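Local coordinates for protein alpha-1,4-endofucoidanase (Mariniflexile fucanivorans, PDB 6DLH) that hydrolyses fucoidan, cutting inside the sulfated fucan chain as a retaining endo-acting enzyme of glycoside hydrolase family 107, at residues Trp50-Thr55 / Pro393-Gln398; Pro467-Ile472 / Gly484-Ser489; Ser473-Ala476 / Trp480-Ser483; Leu683-Gln686 / Ser692-Leu695. One frame throughout, in Å; residues are numbered along the deposited sequence.

Interaction 1 of 4, residues Trp50-Thr55 / Pro393-Gln398; sequences WLPERT and PVLTLQ
W50 meets L395 twice, through its indole N-H and through the six-membered side of the same ring. The contact joins the loop after strand 46-49 to the short strand 394-395. Strand 46-49 is part of the parallel sheet of the catalytic domain, whose alternating strands and helices are consistent with the beta/alpha barrel of the related GH29 fucosidases.

The polar part is one bond, W50 NE1 to L395 O at 3.0 Å, with an N-H...O angle of 161°. The oxygen sits at the ring edge, close to the indole plane, while the donor reaches it tilted 33° from the carbonyl plane. L395 is the centre of an inverse gamma turn, closed weakly by T396 N and V394 O at 3.2 Å, and it is at this corner that the chain gives its carbonyl to the indole.

The apolar part follows from the ring's swing: with CG anti to the backbone N (chi1 -167°), the indole ends nearer to L395 than its CB does. The two side chains cross at about a right angle, and L395 CD1 reaches W50 CZ2 at 3.8 Å. P52 CD lies over one face of the indole. Further out, W133 meets W50 edge-to-face and F68 packs obliquely against it. With an alanine here, L395 O would probably lose its indole donor and a gap would open between L395 and these two aromatic rings. A last, looser touch comes from the other branch of the leucine, L395 CD2 to P52 CB at 4.2 Å.

Interaction 2 of 4, residues Pro467-Ile472 / Gly484-Ser489; sequences PAWLTI and GTPPVS
W469 lays one indole face over P486. The CA of P486 stands 3.6 Å from the centroid of the five-membered ring and only 1° off its normal, a CH-pi contact, while P486 CB packs against W469 CE2 at 3.7 Å. P487 comes in obliquely beside it, its CD 3.9 Å from W469 CD1. The opposite face is taken by W469's own segment, with P467 CB and L470 CB toward the rim, so P486 lies on one face and P467, with L470, on the other. P467 to L470 form a type I turn, closed by L470 N and P467 O. Within it, W469 places CG between its backbone N and carbonyl carbon (chi1 51°), and the ring stands up against T485-P487. Its NE1 is hydrogen-bonded to E490 OE1.

No direct hydrogen bond crosses between the segments. Backbone meets backbone at G484, whose CA-H points at W469 O over 3.4 Å. Having no CB to come up against that oxygen is probably what lets G484 approach so closely. A water accepts from T485 N at 2.9 Å and donates weakly to W469 O.

This is a surface contact in a beta-rich module, probably an Ig-like domain, separate from the catalytic domain. It brings together the start of strand 471-476 and the exit of its neighbour 479-484. G484 and P486 bond through their backbones to Y439 and G436, and P467 packs on Y494 of strand 494-502.

Interaction 3 of 4, residues Ser473-Ala476 / Trp480-Ser483; sequences SQTA and WTLS
S473 and T481 form the hydrogen-bonded pair of an antiparallel beta hairpin, made by strands 471-476 and 479-484 of a probable Ig-like module. S473 N reaches T481 O at 3.1 Å, and T481 N returns to S473 O at 2.8 Å, almost in line with the carbonyl. On the face that carries these two side chains, T475 OG1 donates to T481 OG1 at 2.7 Å. A water bridges S473 OG, T481 O and S483 OG, lying 2.6 Å from S483 OG.

The next pair, Q474 with W480, is non-hydrogen-bonded, and its side chains lie together on the other face of the sheet. W480 CG stands beside its own backbone N, anti to the carbonyl carbon (chi1 -77°), which turns the indole toward Q474. There the glutamine, bent at chi2, folds over the indole: its CB makes a CH-pi contact over the five-membered ring, and NE2 comes to 3.4 Å from W480 CZ2. The amide is not flat on the ring, the planes being 40° apart, with OE1 above the six-membered part.

What positions these groups lies one step out. Q474 OE1 takes a hydrogen bond from G478 N in the turn of the hairpin, which helps hold the amide in its rotation, and W480 also rests on I457. An alanine in place of W480 would probably strip the glutamine chain of the surface it lies on and open a gap beside I457. On the threonine side, T481 OG1 is in turn hydrogen-bonded to N442 OD1 of strand 439-444.

Interaction 4 of 4, residues Leu683-Gln686 / Ser692-Leu695; sequences LTIQ and SWKL
I685 packs against L695 and W693 on the inward face of an antiparallel hairpin, and this is the tight half of the contact. I685 CG1 sits 3.7 Å from L695 CD2, while the end of the same chain, I685 CD1, reaches W693 CB, also at 3.7 Å. The isoleucine gets there by running CG1 anti to its own nitrogen (chi1 -157°), which spans both neighbours on the facing strand. L683 joins from the other side of L695, its CD1 3.8 Å from L695 CB. The indole of W693 lies obliquely by the backbone, with CE3 3.7 Å from Q686 C.

The exposed face is looser. Q686 and K694 form a hydrogen-bonded pair, Q686 N to K694 O at 3.1 Å and K694 N to Q686 O at 2.8 Å, but their side chains scarcely meet; the lysine bends at chi3 (79°) and its end leads away from Q686. Between the two halves, T684 O and K694 O receive CA-H...O contacts from L695 and I685, as expected at a non-hydrogen-bonded pair.

In this probable Ig-like module the hairpin supplies two of the three strands of one sheet, with 684-689 at its edge. Strand 654-659 flanks 692-697 on its other side through backbone bonds to W693 and L695, and F711 of strand 705-713, in the facing sheet, packs on L683, I685 and L695.

Overall arrangement
From the N terminus, interaction 1 comes first and spans the most sequence: 337 residues loop out between 50-55 and 393-398, and closing them ties the start of the catalytic domain to its late part. The chain then enters the Ig-like modules. Interaction 2 closes a short loop in the first of these, and interaction 3, the hairpin itself, falls within that loop; the two share strand 471-476 and join through T471 N and S483 O, 2.7 Å apart. Interaction 4 follows in series as a hairpin in a later module, its centre about 69 Å from that of interaction 3, on the opposite side of the chain's centre. No two contacts interleave.

Interaction 1 of 4, residues Trp50-Thr55 / Pro393-Gln398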
loop_
_atom_site.group_PDB
_atom_site.type_symbol
_atom_site.label_atom_id
_atom_site.label_comp_id
_atom_site.label_asym_id
_atom_site.label_seq_id
_atom_site.Cartn_x
_atom_site.Cartn_y
_atom_site.Cartn_z
ATOM N N TRP A 50 5.503 -5.910 -0.729
ATOM C CA TRP A 50 5.261 -4.587 -1.285
ATOM C C TRP A 50 4.733 -3.665 -0.189
ATOM O O TRP A 50 3.581 -3.783 0.243
ATOM C CB TRP A 50 4.311 -4.684 -2.486
ATOM C CG TRP A 50 4.223 -3.452 -3.329
ATOM C CD1 TRP A 50 5.047 -3.089 -4.355
ATOM C CD2 TRP A 50 3.214 -2.428 -3.250
ATOM N NE1 TRP A 50 4.631 -1.910 -4.912
ATOM C CE2 TRP A 50 3.510 -1.478 -4.254
ATOM C CE3 TRP A 50 2.099 -2.217 -2.426
ATOM C CZ2 TRP A 50 2.721 -0.346 -4.458
ATOM C CZ3 TRP A 50 1.320 -1.097 -2.630
ATOM C CH2 TRP A 50 1.634 -0.174 -3.628
ATOM N N LEU A 51 5.607 -2.772 0.289
ATOM C CA LEU A 51 5.313 -2.035 1.508
ATOM C C LEU A 51 5.725 -0.575 1.343
ATOM O O LEU A 51 6.896 -0.218 1.483
ATOM C CB LEU A 51 6.005 -2.723 2.693
ATOM C CG LEU A 51 5.844 -2.074 4.069
ATOM C CD1 LEU A 51 4.376 -1.952 4.454
ATOM C CD2 LEU A 51 6.602 -2.860 5.137
ATOM N N PRO A 52 4.769 0.321 1.008
ATOM C CA PRO A 52 5.016 1.764 1.066
ATOM C C PRO A 52 5.062 2.238 2.515
ATOM O O PRO A 52 4.556 1.563 3.418
ATOM C CB PRO A 52 3.815 2.389 0.339
ATOM C CG PRO A 52 3.127 1.224 -0.345
ATOM C CD PRO A 52 3.432 -0.003 0.496
ATOM N N GLU A 53 5.675 3.407 2.719
ATOM C CA GLU A 53 5.844 3.943 4.057
ATOM C C GLU A 53 5.170 5.310 4.171
ATOM O O GLU A 53 4.919 5.974 3.164
ATOM C CB GLU A 53 7.328 4.027 4.404
ATOM C CG GLU A 53 7.972 2.660 4.568
ATOM C CD GLU A 53 9.446 2.700 4.923
ATOM O OE1 GLU A 53 9.868 3.693 5.550
ATOM O OE2 GLU A 53 10.167 1.743 4.568
ATOM N N ARG A 54 4.910 5.707 5.426
ATOM C CA ARG A 54 4.318 6.985 5.803
ATOM C C ARG A 54 2.979 7.139 5.091
ATOM O O ARG A 54 2.850 7.947 4.184
ATOM C CB ARG A 54 5.314 8.127 5.558
ATOM C CG ARG A 54 6.692 7.851 6.142
ATOM C CD ARG A 54 7.694 8.996 6.160
ATOM N NE ARG A 54 7.328 10.056 7.097
ATOM C CZ ARG A 54 7.471 10.006 8.423
ATOM N NH1 ARG A 54 8.051 8.966 9.003
ATOM N NH2 ARG A 54 7.025 11.004 9.167
ATOM N N THR A 55 1.996 6.327 5.495
ATOM C CA THR A 55 0.786 6.138 4.713
ATOM C C THR A 55 -0.341 7.047 5.194
ATOM O O THR A 55 -1.395 7.089 4.566
ATOM C CB THR A 55 0.284 4.691 4.797
ATOM O OG1 THR A 55 -0.075 4.454 6.158
ATOM C CG2 THR A 55 1.303 3.672 4.329
ATOM N N PRO A 393 7.846 8.649 -4.169
ATOM C CA PRO A 393 8.048 7.208 -4.043
ATOM C C PRO A 393 8.284 6.555 -5.405
ATOM O O PRO A 393 7.750 7.000 -6.422
ATOM C CB PRO A 393 6.732 6.703 -3.424
ATOM C CG PRO A 393 5.699 7.755 -3.792
ATOM C CD PRO A 393 6.464 9.063 -3.875
ATOM N N VAL A 394 9.119 5.513 -5.408
ATOM C CA VAL A 394 9.280 4.647 -6.562
ATOM C C VAL A 394 8.976 3.230 -6.086
ATOM O O VAL A 394 9.807 2.585 -5.457
ATOM C CB VAL A 394 10.688 4.788 -7.175
ATOM C CG1 VAL A 394 10.866 3.937 -8.425
ATOM C CG2 VAL A 394 11.044 6.244 -7.454
ATOM N N LEU A 395 7.749 2.777 -6.348
ATOM C CA LEU A 395 7.231 1.583 -5.706
ATOM C C LEU A 395 7.396 0.383 -6.633
ATOM O O LEU A 395 6.481 -0.415 -6.805
ATOM C CB LEU A 395 5.773 1.826 -5.297
ATOM C CG LEU A 395 5.541 2.987 -4.327
ATOM C CD1 LEU A 395 4.061 3.140 -4.035
ATOM C CD2 LEU A 395 6.301 2.770 -3.024
ATOM N N THR A 396 8.590 0.274 -7.225
ATOM C CA THR A 396 8.986 -0.885 -8.010
ATOM C C THR A 396 10.299 -1.413 -7.430
ATOM O O THR A 396 10.926 -0.719 -6.634
ATOM C CB THR A 396 9.076 -0.528 -9.500
ATOM O OG1 THR A 396 9.976 0.577 -9.623
ATOM C CG2 THR A 396 7.733 -0.182 -10.110
ATOM N N LEU A 397 10.701 -2.629 -7.841
ATOM C CA LEU A 397 11.851 -3.323 -7.278
ATOM C C LEU A 397 13.136 -2.584 -7.638
ATOM O O LEU A 397 13.279 -2.059 -8.742
ATOM C CB LEU A 397 11.937 -4.750 -7.831
ATOM C CG LEU A 397 10.843 -5.737 -7.415
ATOM C CD1 LEU A 397 11.030 -7.056 -8.151
ATOM C CD2 LEU A 397 10.838 -5.971 -5.911
ATOM N N GLN A 398 14.071 -2.575 -6.681
ATOM C CA GLN A 398 15.482 -2.394 -6.982
ATOM C C GLN A 398 15.869 -3.336 -8.121
ATOM O O GLN A 398 15.518 -4.520 -8.110
ATOM C CB GLN A 398 16.333 -2.718 -5.752
ATOM C CG GLN A 398 16.304 -1.630 -4.689
ATOM C CD GLN A 398 17.128 -0.422 -5.069
ATOM O OE1 GLN A 398 17.737 -0.365 -6.139
ATOM N NE2 GLN A 398 17.167 0.555 -4.178
#

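Interaction 2 of 4, residues Pro467-Ile472 / Gly484-Ser489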
loop_
_atom_site.group_PDB
_atom_site.type_symbol
_atom_site.label_atom_id
_atom_site.label_comp_id
_atom_site.label_asym_id
_atom_site.label_seq_id
_atom_site.Cartn_x
_atom_site.Cartn_y
_atom_site.Cartn_z
ATOM N N PRO A 467 -18.755 -23.282 -22.367
ATOM C CA PRO A 467 -19.732 -22.615 -23.230
ATOM C C PRO A 467 -19.718 -23.247 -24.621
ATOM O O PRO A 467 -18.650 -23.534 -25.169
ATOM C CB PRO A 467 -19.233 -21.163 -23.284
ATOM C CG PRO A 467 -18.403 -20.991 -22.021
ATOM C CD PRO A 467 -17.758 -22.346 -21.810
ATOM N N ALA A 468 -20.921 -23.501 -25.160
ATOM C CA ALA A 468 -21.084 -24.050 -26.494
ATOM C C ALA A 468 -20.453 -23.107 -27.518
ATOM O O ALA A 468 -20.055 -23.542 -28.603
ATOM C CB ALA A 468 -22.552 -24.266 -26.783
ATOM N N TRP A 469 -20.366 -21.819 -27.147
ATOM C CA TRP A 469 -19.906 -20.763 -28.036
ATOM C C TRP A 469 -18.379 -20.660 -28.088
ATOM O O TRP A 469 -17.852 -19.976 -28.964
ATOM C CB TRP A 469 -20.560 -19.419 -27.684
ATOM C CG TRP A 469 -20.469 -19.011 -26.244
ATOM C CD1 TRP A 469 -21.435 -19.155 -25.289
ATOM C CD2 TRP A 469 -19.364 -18.348 -25.597
ATOM N NE1 TRP A 469 -21.009 -18.632 -24.096
ATOM C CE2 TRP A 469 -19.743 -18.130 -24.252
ATOM C CE3 TRP A 469 -18.095 -17.918 -26.017
ATOM C CZ2 TRP A 469 -18.896 -17.517 -23.327
ATOM C CZ3 TRP A 469 -17.259 -17.308 -25.102
ATOM C CH2 TRP A 469 -17.656 -17.116 -23.774
ATOM N N LEU A 470 -17.679 -21.352 -27.175
ATOM C CA LEU A 470 -16.239 -21.206 -26.997
ATOM C C LEU A 470 -15.477 -22.171 -27.910
ATOM O O LEU A 470 -15.767 -23.368 -27.947
ATOM C CB LEU A 470 -15.887 -21.433 -25.522
ATOM C CG LEU A 470 -14.458 -21.072 -25.101
ATOM C CD1 LEU A 470 -14.261 -19.561 -25.008
ATOM C CD2 LEU A 470 -14.099 -21.739 -23.780
ATOM N N THR A 471 -14.515 -21.617 -28.664
ATOM C CA THR A 471 -13.527 -22.385 -29.409
ATOM C C THR A 471 -12.154 -22.189 -28.756
ATOM O O THR A 471 -11.852 -21.119 -28.221
ATOM C CB THR A 471 -13.537 -22.028 -30.908
ATOM O OG1 THR A 471 -14.822 -22.282 -31.488
ATOM C CG2 THR A 471 -12.494 -22.773 -31.714
ATOM N N ILE A 472 -11.339 -23.247 -28.793
ATOM C CA ILE A 472 -9.967 -23.235 -28.313
ATOM C C ILE A 472 -9.064 -23.609 -29.485
ATOM O O ILE A 472 -9.041 -24.761 -29.924
ATOM C CB ILE A 472 -9.793 -24.183 -27.108
ATOM C CG1 ILE A 472 -10.589 -23.693 -25.891
ATOM C CG2 ILE A 472 -8.313 -24.372 -26.785
ATOM C CD1 ILE A 472 -10.457 -24.555 -24.654
ATOM N N GLY A 484 -14.968 -16.746 -29.086
ATOM C CA GLY A 484 -16.356 -16.968 -29.448
ATOM C C GLY A 484 -17.174 -15.718 -29.141
ATOM O O GLY A 484 -16.613 -14.698 -28.741
ATOM N N THR A 485 -18.494 -15.806 -29.340
ATOM C CA THR A 485 -19.392 -14.743 -28.923
ATOM C C THR A 485 -20.515 -15.343 -28.088
ATOM O O THR A 485 -21.318 -16.120 -28.601
ATOM C CB THR A 485 -19.925 -13.945 -30.119
ATOM O OG1 THR A 485 -18.801 -13.390 -30.800
ATOM C CG2 THR A 485 -20.869 -12.833 -29.713
ATOM N N PRO A 486 -20.601 -15.016 -26.777
ATOM C CA PRO A 486 -21.755 -15.407 -25.970
ATOM C C PRO A 486 -22.981 -14.696 -26.539
ATOM O O PRO A 486 -22.877 -13.544 -26.961
ATOM C CB PRO A 486 -21.425 -14.866 -24.569
ATOM C CG PRO A 486 -20.418 -13.760 -24.823
ATOM C CD PRO A 486 -19.612 -14.239 -26.013
ATOM N N PRO A 487 -24.158 -15.362 -26.607
ATOM C CA PRO A 487 -25.411 -14.679 -26.932
ATOM C C PRO A 487 -25.782 -13.686 -25.832
ATOM O O PRO A 487 -25.245 -13.764 -24.726
ATOM C CB PRO A 487 -26.444 -15.816 -27.001
ATOM C CG PRO A 487 -25.838 -16.934 -26.174
ATOM C CD PRO A 487 -24.343 -16.807 -26.391
ATOM N N VAL A 488 -26.709 -12.773 -26.156
ATOM C CA VAL A 488 -27.197 -11.738 -25.251
ATOM C C VAL A 488 -27.857 -12.392 -24.035
ATOM O O VAL A 488 -27.874 -11.814 -22.950
ATOM C CB VAL A 488 -28.164 -10.767 -25.967
ATOM C CG1 VAL A 488 -28.603 -9.621 -25.068
ATOM C CG2 VAL A 488 -27.590 -10.227 -27.272
ATOM N N SER A 489 -28.377 -13.609 -24.230
ATOM C CA SER A 489 -29.144 -14.328 -23.221
ATOM C C SER A 489 -28.243 -15.135 -22.281
ATOM O O SER A 489 -28.745 -15.778 -21.359
ATOM C CB SER A 489 -30.185 -15.212 -23.869
ATOM O OG SER A 489 -29.617 -15.984 -24.921
HETATM O O HOH W 1 -19.271 -17.919 -31.187
#

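Interaction 3 of 4, residues Ser473-Ala476 / Trp480-Ser483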
loop_
_atom_site.group_PDB
_atom_site.type_symbol
_atom_site.label_atom_id
_atom_site.label_comp_id
_atom_site.label_asym_id
_atom_site.label_seq_id
_atom_site.Cartn_x
_atom_site.Cartn_y
_atom_site.Cartn_z
ATOM N N SER A 473 -8.345 -22.611 -30.007
ATOM C CA SER A 473 -7.536 -22.818 -31.197
ATOM C C SER A 473 -6.115 -22.316 -30.968
ATOM O O SER A 473 -5.868 -21.521 -30.067
ATOM C CB SER A 473 -8.163 -22.186 -32.427
ATOM O OG SER A 473 -8.451 -20.813 -32.212
ATOM N N GLN A 474 -5.199 -22.788 -31.814
ATOM C CA GLN A 474 -3.817 -22.346 -31.774
ATOM C C GLN A 474 -3.596 -21.287 -32.857
ATOM O O GLN A 474 -3.594 -21.600 -34.049
ATOM C CB GLN A 474 -2.892 -23.559 -31.883
ATOM C CG GLN A 474 -1.467 -23.192 -32.259
ATOM C CD GLN A 474 -0.458 -23.970 -31.458
ATOM O OE1 GLN A 474 0.408 -23.392 -30.807
ATOM N NE2 GLN A 474 -0.568 -25.289 -31.503
ATOM N N THR A 475 -3.388 -20.036 -32.423
ATOM C CA THR A 475 -3.453 -18.889 -33.319
ATOM C C THR A 475 -2.059 -18.463 -33.787
ATOM O O THR A 475 -1.922 -17.752 -34.786
ATOM C CB THR A 475 -4.315 -17.769 -32.724
ATOM O OG1 THR A 475 -3.818 -17.499 -31.412
ATOM C CG2 THR A 475 -5.783 -18.141 -32.676
ATOM N N ALA A 476 -1.039 -18.895 -33.039
ATOM C CA ALA A 476 0.354 -18.855 -33.457
ATOM C C ALA A 476 1.075 -19.983 -32.725
ATOM O O ALA A 476 0.514 -20.565 -31.798
ATOM C CB ALA A 476 0.962 -17.502 -33.150
ATOM N N TRP A 480 -2.359 -20.154 -27.583
ATOM C CA TRP A 480 -3.714 -20.662 -27.704
ATOM C C TRP A 480 -4.691 -19.528 -27.407
ATOM O O TRP A 480 -4.375 -18.618 -26.641
ATOM C CB TRP A 480 -3.933 -21.877 -26.793
ATOM C CG TRP A 480 -3.327 -23.130 -27.350
ATOM C CD1 TRP A 480 -3.975 -24.136 -28.009
ATOM C CD2 TRP A 480 -1.934 -23.498 -27.328
ATOM N NE1 TRP A 480 -3.086 -25.105 -28.392
ATOM C CE2 TRP A 480 -1.827 -24.742 -27.991
ATOM C CE3 TRP A 480 -0.771 -22.902 -26.817
ATOM C CZ2 TRP A 480 -0.604 -25.399 -28.147
ATOM C CZ3 TRP A 480 0.437 -23.551 -26.972
ATOM C CH2 TRP A 480 0.517 -24.787 -27.626
ATOM N N THR A 481 -5.863 -19.586 -28.046
ATOM C CA THR A 481 -6.880 -18.556 -27.913
ATOM C C THR A 481 -8.211 -19.204 -27.555
ATOM O O THR A 481 -8.636 -20.166 -28.188
ATOM C CB THR A 481 -7.004 -17.736 -29.202
ATOM O OG1 THR A 481 -5.686 -17.282 -29.510
ATOM C CG2 THR A 481 -7.945 -16.554 -29.082
ATOM N N LEU A 482 -8.828 -18.664 -26.503
ATOM C CA LEU A 482 -10.204 -18.933 -26.137
ATOM C C LEU A 482 -11.039 -17.811 -26.743
ATOM O O LEU A 482 -10.847 -16.640 -26.400
ATOM C CB LEU A 482 -10.303 -18.907 -24.609
ATOM C CG LEU A 482 -10.016 -20.218 -23.877
ATOM C CD1 LEU A 482 -8.622 -20.751 -24.184
ATOM C CD2 LEU A 482 -10.201 -20.032 -22.378
ATOM N N SER A 483 -11.932 -18.174 -27.673
ATOM C CA SER A 483 -12.718 -17.165 -28.362
ATOM C C SER A 483 -14.090 -17.698 -28.762
ATOM O O SER A 483 -14.328 -18.905 -28.783
ATOM C CB SER A 483 -11.969 -16.558 -29.538
ATOM O OG SER A 483 -11.838 -17.484 -30.607
HETATM O O HOH W 2 -10.312 -19.553 -30.455
#

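Interaction 4 of 4, residues Leu683-Gln686 / Ser692-Leu695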
loop_
_atom_site.group_PDB
_atom_site.type_symbol
_atom_site.label_atom_id
_atom_site.label_comp_id
_atom_site.label_asym_id
_atom_site.label_seq_id
_atom_site.Cartn_x
_atom_site.Cartn_y
_atom_site.Cartn_z
ATOM N N LEU A 683 21.980 42.894 6.943
ATOM C CA LEU A 683 20.969 42.015 6.371
ATOM C C LEU A 683 20.530 42.534 4.999
ATOM O O LEU A 683 20.047 43.659 4.876
ATOM C CB LEU A 683 19.790 41.912 7.348
ATOM C CG LEU A 683 18.600 41.055 6.902
ATOM C CD1 LEU A 683 18.728 39.620 7.398
ATOM C CD2 LEU A 683 17.293 41.652 7.396
ATOM N N THR A 684 20.708 41.704 3.964
ATOM C CA THR A 684 20.182 42.016 2.643
ATOM C C THR A 684 19.186 40.938 2.219
ATOM O O THR A 684 18.940 39.990 2.958
ATOM C CB THR A 684 21.292 42.232 1.603
ATOM O OG1 THR A 684 22.059 41.034 1.454
ATOM C CG2 THR A 684 22.198 43.404 1.923
ATOM N N ILE A 685 18.611 41.102 1.024
ATOM C CA ILE A 685 17.647 40.151 0.507
ATOM C C ILE A 685 18.004 39.872 -0.944
ATOM O O ILE A 685 18.439 40.772 -1.662
ATOM C CB ILE A 685 16.199 40.674 0.640
ATOM C CG1 ILE A 685 15.177 39.532 0.633
ATOM C CG2 ILE A 685 15.883 41.724 -0.422
ATOM C CD1 ILE A 685 13.731 39.983 0.669
ATOM N N GLN A 686 17.825 38.613 -1.353
ATOM C CA GLN A 686 17.897 38.271 -2.761
ATOM C C GLN A 686 16.844 37.214 -3.068
ATOM O O GLN A 686 16.550 36.356 -2.238
ATOM C CB GLN A 686 19.310 37.835 -3.156
ATOM C CG GLN A 686 19.580 37.978 -4.649
ATOM C CD GLN A 686 21.038 37.803 -4.998
ATOM O OE1 GLN A 686 21.703 36.879 -4.530
ATOM N NE2 GLN A 686 21.546 38.699 -5.833
ATOM N N SER A 692 10.151 32.596 -3.429
ATOM C CA SER A 692 10.879 32.763 -2.177
ATOM C C SER A 692 12.022 33.771 -2.303
ATOM O O SER A 692 12.685 33.846 -3.338
ATOM C CB SER A 692 11.377 31.431 -1.671
ATOM O OG SER A 692 12.208 30.807 -2.638
ATOM N N TRP A 693 12.249 34.520 -1.213
ATOM C CA TRP A 693 13.319 35.503 -1.100
ATOM C C TRP A 693 14.117 35.224 0.171
ATOM O O TRP A 693 13.533 35.019 1.235
ATOM C CB TRP A 693 12.743 36.931 -1.100
ATOM C CG TRP A 693 12.093 37.334 -2.389
ATOM C CD1 TRP A 693 10.930 36.840 -2.911
ATOM C CD2 TRP A 693 12.560 38.322 -3.329
ATOM N NE1 TRP A 693 10.648 37.439 -4.109
ATOM C CE2 TRP A 693 11.629 38.355 -4.393
ATOM C CE3 TRP A 693 13.666 39.180 -3.380
ATOM C CZ2 TRP A 693 11.779 39.204 -5.488
ATOM C CZ3 TRP A 693 13.819 40.013 -4.468
ATOM C CH2 TRP A 693 12.886 40.024 -5.507
ATOM N N LYS A 694 15.453 35.214 0.058
ATOM C CA LYS A 694 16.299 34.862 1.191
ATOM C C LYS A 694 16.912 36.108 1.831
ATOM O O LYS A 694 17.572 36.909 1.166
ATOM C CB LYS A 694 17.379 33.844 0.806
ATOM C CG LYS A 694 18.262 33.371 1.959
ATOM C CD LYS A 694 19.218 32.249 1.603
ATOM C CE LYS A 694 20.457 32.706 0.862
ATOM N NZ LYS A 694 21.262 31.553 0.393
ATOM N N LEU A 695 16.685 36.238 3.142
ATOM C CA LEU A 695 17.346 37.223 3.978
ATOM C C LEU A 695 18.610 36.592 4.547
ATOM O O LEU A 695 18.539 35.575 5.238
ATOM C CB LEU A 695 16.399 37.616 5.115
ATOM C CG LEU A 695 15.124 38.348 4.696
ATOM C CD1 LEU A 695 14.074 38.273 5.794
ATOM C CD2 LEU A 695 15.427 39.795 4.340
#